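Local coordinates for mitotic checkpoint control protein kinase BUB1 (Drosophila melanogaster, PDB 6JKK) that probably works as a protein kinase of the mitotic checkpoint, this chain being its kinase domain, which is expected to bind ATP, at residues A181-P185 against D186-L190; P193-D197 against P198-S202. All blocks are in the same frame, centred on the assembly; numbering follows the deposited sequence.

Contact 1: residues A181-P185 against D186-L190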
loop_
_atom_site.group_PDB
_atom_site.type_symbol
_atom_site.label_atom_id
_atom_site.label_comp_id
_atom_site.label_asym_id
_atom_site.label_seq_id
_atom_site.Cartn_x
_atom_site.Cartn_y
_atom_site.Cartn_z
ATOM N N ALA A 181 -0.865 5.261 5.485
ATOM C CA ALA A 181 -1.213 5.010 6.886
ATOM C C ALA A 181 -1.543 3.555 7.257
ATOM O O ALA A 181 -1.795 3.260 8.422
ATOM C CB ALA A 181 -2.314 5.983 7.375
ATOM N N ASP A 182 -1.523 2.649 6.284
ATOM C CA ASP A 182 -1.696 1.225 6.591
ATOM C C ASP A 182 -0.831 0.389 5.653
ATOM O O ASP A 182 -1.291 -0.605 5.086
ATOM C CB ASP A 182 -3.174 0.823 6.478
ATOM C CG ASP A 182 -3.482 -0.518 7.143
ATOM O OD1 ASP A 182 -2.730 -0.945 8.046
ATOM O OD2 ASP A 182 -4.494 -1.138 6.761
ATOM N N ILE A 183 0.426 0.795 5.475
ATOM C CA ILE A 183 1.321 0.066 4.583
ATOM C C ILE A 183 1.725 -1.275 5.187
ATOM O O ILE A 183 2.291 -1.336 6.279
ATOM C CB ILE A 183 2.573 0.875 4.210
ATOM C CG1 ILE A 183 2.162 2.115 3.403
ATOM C CG2 ILE A 183 3.537 0.012 3.401
ATOM C CD1 ILE A 183 3.322 2.832 2.746
ATOM N N LYS A 184 1.421 -2.347 4.463
ATOM C CA LYS A 184 1.785 -3.695 4.893
ATOM C C LYS A 184 1.853 -4.574 3.645
ATOM O O LYS A 184 1.440 -4.127 2.574
ATOM C CB LYS A 184 0.788 -4.206 5.929
ATOM C CG LYS A 184 -0.616 -4.353 5.424
ATOM C CD LYS A 184 -1.584 -4.379 6.593
ATOM C CE LYS A 184 -3.010 -4.491 6.107
ATOM N NZ LYS A 184 -3.967 -4.143 7.193
ATOM N N PRO A 185 2.400 -5.806 3.757
ATOM C CA PRO A 185 2.608 -6.549 2.510
ATOM C C PRO A 185 1.312 -6.787 1.730
ATOM O O PRO A 185 1.371 -6.876 0.502
ATOM C CB PRO A 185 3.200 -7.878 2.993
ATOM C CG PRO A 185 3.838 -7.558 4.305
ATOM C CD PRO A 185 2.921 -6.544 4.925
ATOM N N ASP A 186 0.179 -6.847 2.431
ATOM C CA ASP A 186 -1.140 -7.024 1.813
ATOM C C ASP A 186 -1.528 -5.885 0.874
ATOM O O ASP A 186 -2.365 -6.061 -0.022
ATOM C CB ASP A 186 -2.214 -7.105 2.903
ATOM C CG ASP A 186 -1.846 -8.043 4.026
ATOM O OD1 ASP A 186 -0.895 -7.736 4.782
ATOM O OD2 ASP A 186 -2.528 -9.081 4.165
ATOM N N ASN A 187 -0.952 -4.705 1.088
ATOM C CA ASN A 187 -1.388 -3.528 0.339
ATOM C C ASN A 187 -0.524 -3.147 -0.857
ATOM O O ASN A 187 -0.716 -2.081 -1.451
ATOM C CB ASN A 187 -1.613 -2.342 1.280
ATOM C CG ASN A 187 -2.883 -2.493 2.100
ATOM O OD1 ASN A 187 -3.814 -3.201 1.700
ATOM N ND2 ASN A 187 -2.930 -1.832 3.253
ATOM N N PHE A 188 0.432 -4.014 -1.199
ATOM C CA PHE A 188 1.081 -3.966 -2.506
ATOM C C PHE A 188 0.649 -5.176 -3.318
ATOM O O PHE A 188 0.828 -6.321 -2.886
ATOM C CB PHE A 188 2.613 -3.956 -2.386
ATOM C CG PHE A 188 3.177 -2.639 -1.936
ATOM C CD1 PHE A 188 3.572 -2.457 -0.616
ATOM C CD2 PHE A 188 3.309 -1.578 -2.832
ATOM C CE1 PHE A 188 4.091 -1.241 -0.187
ATOM C CE2 PHE A 188 3.828 -0.351 -2.411
ATOM C CZ PHE A 188 4.219 -0.188 -1.083
ATOM N N LEU A 189 0.065 -4.920 -4.486
ATOM C CA LEU A 189 -0.270 -5.994 -5.412
ATOM C C LEU A 189 0.825 -6.080 -6.457
ATOM O O LEU A 189 1.374 -5.054 -6.867
ATOM C CB LEU A 189 -1.611 -5.722 -6.099
ATOM C CG LEU A 189 -2.870 -5.584 -5.238
ATOM C CD1 LEU A 189 -4.090 -5.300 -6.111
ATOM C CD2 LEU A 189 -3.100 -6.834 -4.389
ATOM N N LEU A 190 1.145 -7.294 -6.888
ATOM C CA LEU A 190 2.033 -7.470 -8.036
ATOM C C LEU A 190 1.157 -7.562 -9.268
ATOM O O LEU A 190 0.378 -8.510 -9.415
ATOM C CB LEU A 190 2.879 -8.739 -7.890
ATOM C CG LEU A 190 3.885 -9.047 -9.004
ATOM C CD1 LEU A 190 4.929 -7.965 -9.081
ATOM C CD2 LEU A 190 4.555 -10.380 -8.766
#
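Asn187 reaches back across the turn to Asp182, and its amide ND2 donates a hydrogen bond to Asp182 O over 2.7 Å. The bond is bent, with an angle of 142° at the hydrogen; the acceptor lies close to the plane of the amide, while the donor is tilted from the plane of the carbonyl. Because CG of Asn187 stands anti to its own carbonyl carbon (chi1 -74°), the amide is directed back along the chain. A second bond runs from Asn187 N to Lys184 O at 2.9 Å, approaching from above the carbonyl plane, and together the two fix both the backbone and the side chain of Asn187.

The Lys184 side chain runs alongside Asp186 and Asn187. It is extended beyond CG, passing Asp186 with CG 3.5 Å from Asp186 OD1 and bringing CE to 3.9 Å from Asn187 ND2. At the tip, Lys184 NZ makes a salt bridge with Asp182 OD2 at 3.1 Å, on the syn side of the carboxylate though 28° out of its plane. Replacing this lysine with an alanine would probably leave the Asp182 carboxylate without its charged mate and strip the aliphatic cover from beside the Asn187 amide.

On the apolar side, Ile183 CG2 meets Phe188 CE1 obliquely at 3.8 Å. Helix 156-175 backs this pair, with Val170 against Ile183 and Met166 and Ile169 against Phe188. Pro185 packs on Val255 and Val258 of helix 246-261, while Asn187 also touches Asp207, by sequence the DFG aspartate.

His180, Ala181 and Asp182 stand where other kinases carry HRD, with alanine in the arginine's place. The chemistry is consistent with such a loop: a buried amide holds the main chain of Asp182, and a lysine ammonium holds its carboxylate.

Contact 2: residues P193-D197 against P198-S202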
loop_
_atom_site.group_PDB
_atom_site.type_symbol
_atom_site.label_atom_id
_atom_site.label_comp_id
_atom_site.label_asym_id
_atom_site.label_seq_id
_atom_site.Cartn_x
_atom_site.Cartn_y
_atom_site.Cartn_z
ATOM N N PRO A 193 4.816 -9.372 -14.116
ATOM C CA PRO A 193 6.146 -9.868 -13.736
ATOM C C PRO A 193 7.167 -8.730 -13.647
ATOM O O PRO A 193 6.904 -7.642 -14.147
ATOM C CB PRO A 193 6.500 -10.820 -14.884
ATOM C CG PRO A 193 5.172 -11.255 -15.444
ATOM C CD PRO A 193 4.291 -10.054 -15.317
ATOM N N ILE A 194 8.302 -8.971 -13.000
ATOM C CA ILE A 194 9.357 -7.959 -12.882
ATOM C C ILE A 194 10.191 -7.892 -14.164
ATOM O O ILE A 194 10.405 -8.921 -14.796
ATOM C CB ILE A 194 10.292 -8.277 -11.681
ATOM C CG1 ILE A 194 9.578 -8.033 -10.359
ATOM C CG2 ILE A 194 11.521 -7.415 -11.684
ATOM C CD1 ILE A 194 8.757 -9.171 -9.913
ATOM N N CYS A 195 10.635 -6.692 -14.556
ATOM C CA CYS A 195 11.688 -6.547 -15.571
ATOM C C CYS A 195 13.025 -6.317 -14.883
ATOM O O CYS A 195 13.079 -5.777 -13.780
ATOM C CB CYS A 195 11.422 -5.379 -16.522
ATOM S SG CYS A 195 9.771 -4.685 -16.454
ATOM N N ALA A 196 14.107 -6.715 -15.542
ATOM C CA ALA A 196 15.449 -6.533 -14.993
ATOM C C ALA A 196 15.806 -5.074 -14.666
ATOM O O ALA A 196 16.714 -4.820 -13.871
ATOM C CB ALA A 196 16.478 -7.132 -15.931
ATOM N N ASP A 197 15.106 -4.129 -15.289
ATOM C CA ASP A 197 15.309 -2.705 -15.026
ATOM C C ASP A 197 14.590 -2.309 -13.738
ATOM O O ASP A 197 13.380 -2.433 -13.643
ATOM C CB ASP A 197 14.789 -1.885 -16.212
ATOM C CG ASP A 197 14.733 -0.402 -15.923
ATOM O OD1 ASP A 197 13.813 0.275 -16.440
ATOM O OD2 ASP A 197 15.612 0.088 -15.183
ATOM N N PRO A 198 15.339 -1.840 -12.729
ATOM C CA PRO A 198 14.716 -1.543 -11.430
ATOM C C PRO A 198 13.615 -0.468 -11.467
ATOM O O PRO A 198 12.903 -0.326 -10.471
ATOM C CB PRO A 198 15.897 -1.058 -10.582
ATOM C CG PRO A 198 17.098 -1.708 -11.194
ATOM C CD PRO A 198 16.809 -1.764 -12.674
ATOM N N ASN A 199 13.464 0.241 -12.587
ATOM C CA ASN A 199 12.620 1.443 -12.640
ATOM C C ASN A 199 11.182 1.286 -13.141
ATOM O O ASN A 199 10.317 2.086 -12.774
ATOM C CB ASN A 199 13.322 2.566 -13.420
ATOM C CG ASN A 199 14.616 3.007 -12.770
ATOM O OD1 ASN A 199 14.786 2.886 -11.560
ATOM N ND2 ASN A 199 15.539 3.528 -13.574
ATOM N N GLU A 200 10.916 0.295 -13.990
ATOM C CA GLU A 200 9.531 0.045 -14.386
ATOM C C GLU A 200 8.811 -0.597 -13.213
ATOM O O GLU A 200 9.322 -1.525 -12.579
ATOM C CB GLU A 200 9.423 -0.816 -15.653
ATOM C CG GLU A 200 8.044 -1.412 -15.934
ATOM C CD GLU A 200 7.010 -0.374 -16.327
ATOM O OE1 GLU A 200 6.980 0.027 -17.512
ATOM O OE2 GLU A 200 6.220 0.038 -15.449
ATOM N N VAL A 201 7.633 -0.077 -12.906
ATOM C CA VAL A 201 6.900 -0.534 -11.739
ATOM C C VAL A 201 6.009 -1.725 -12.089
ATOM O O VAL A 201 5.299 -1.713 -13.099
ATOM C CB VAL A 201 6.111 0.633 -11.089
ATOM C CG1 VAL A 201 6.280 1.909 -11.900
ATOM C CG2 VAL A 201 4.639 0.292 -10.915
ATOM N N SER A 202 6.090 -2.768 -11.269
ATOM C CA SER A 202 5.211 -3.918 -11.412
ATOM C C SER A 202 4.291 -4.033 -10.208
ATOM O O SER A 202 3.395 -4.882 -10.183
ATOM C CB SER A 202 6.021 -5.201 -11.580
ATOM O OG SER A 202 6.828 -5.143 -12.741
#
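Asp197 turns its side chain to the residues that follow it: CG, anti to the backbone N (chi1 170°), lies beside the carbonyl carbon, which carries the carboxylate toward Pro198 and Asn199. Asp197 CB sits 3.5 Å from Pro198 N, and CG lies about equally far from Pro198 N and Asn199 N. Of the two oxygens, Asp197 OD2 comes to 3.1 Å from Pro198 N, a contact without a bond because the proline nitrogen has no hydrogen to share. Asp197 OD2 also accepts a weak, 3.4 Å hydrogen bond from Asn199 N. The other oxygen, Asp197 OD1, comes to 3.8 Å from Asn199 CB. The carboxylate and the Asn199 amide are turned steeply, 80° apart, and Asn199 OD1 accepts a hydrogen bond from Arg314 NH2.

The loop also closes through two further contacts. Cys195 SG lies against the aliphatic part of Glu200, 3.7 Å from Glu200 CG. At the base, Ser202 OG approaches Pro193 O to 2.9 Å, and Lys192 NZ also bonds this hydroxyl. Ile194 packs on Ile332 and Phe335 of helix 325-339.

A side-chain oxygen meeting the N-H two residues on, across an intervening proline, makes a weak Asx turn, here superposed on a type I beta turn from Asp197 to Glu200. Both turns lie in the hairpin-like connection between strands 188-190 and 203-205 of the kinase domain.

How the contacts relate
Contacts 1 and 2 follow each other along the chain, their centres 18 Å apart, and are joined by a small two-stranded antiparallel sheet. Strand 188-190 leaves the HRD-type loop of contact 1, the loop of contact 2 reverses the chain, and strand 203-205 leads to Asp207, the DFG aspartate by sequence. They meet directly where Leu190 CD1 packs 3.6 Å from Ser202 O. Backbone bonds join Leu189 to Gln204 and Asn187 to Ile206. Their settings differ: the Asn187 side chain is about 7 Å from that of Lys85, the predicted ATP-binding residue, whereas contact 2 lies away from that site, beside helices 310-322 and 325-339.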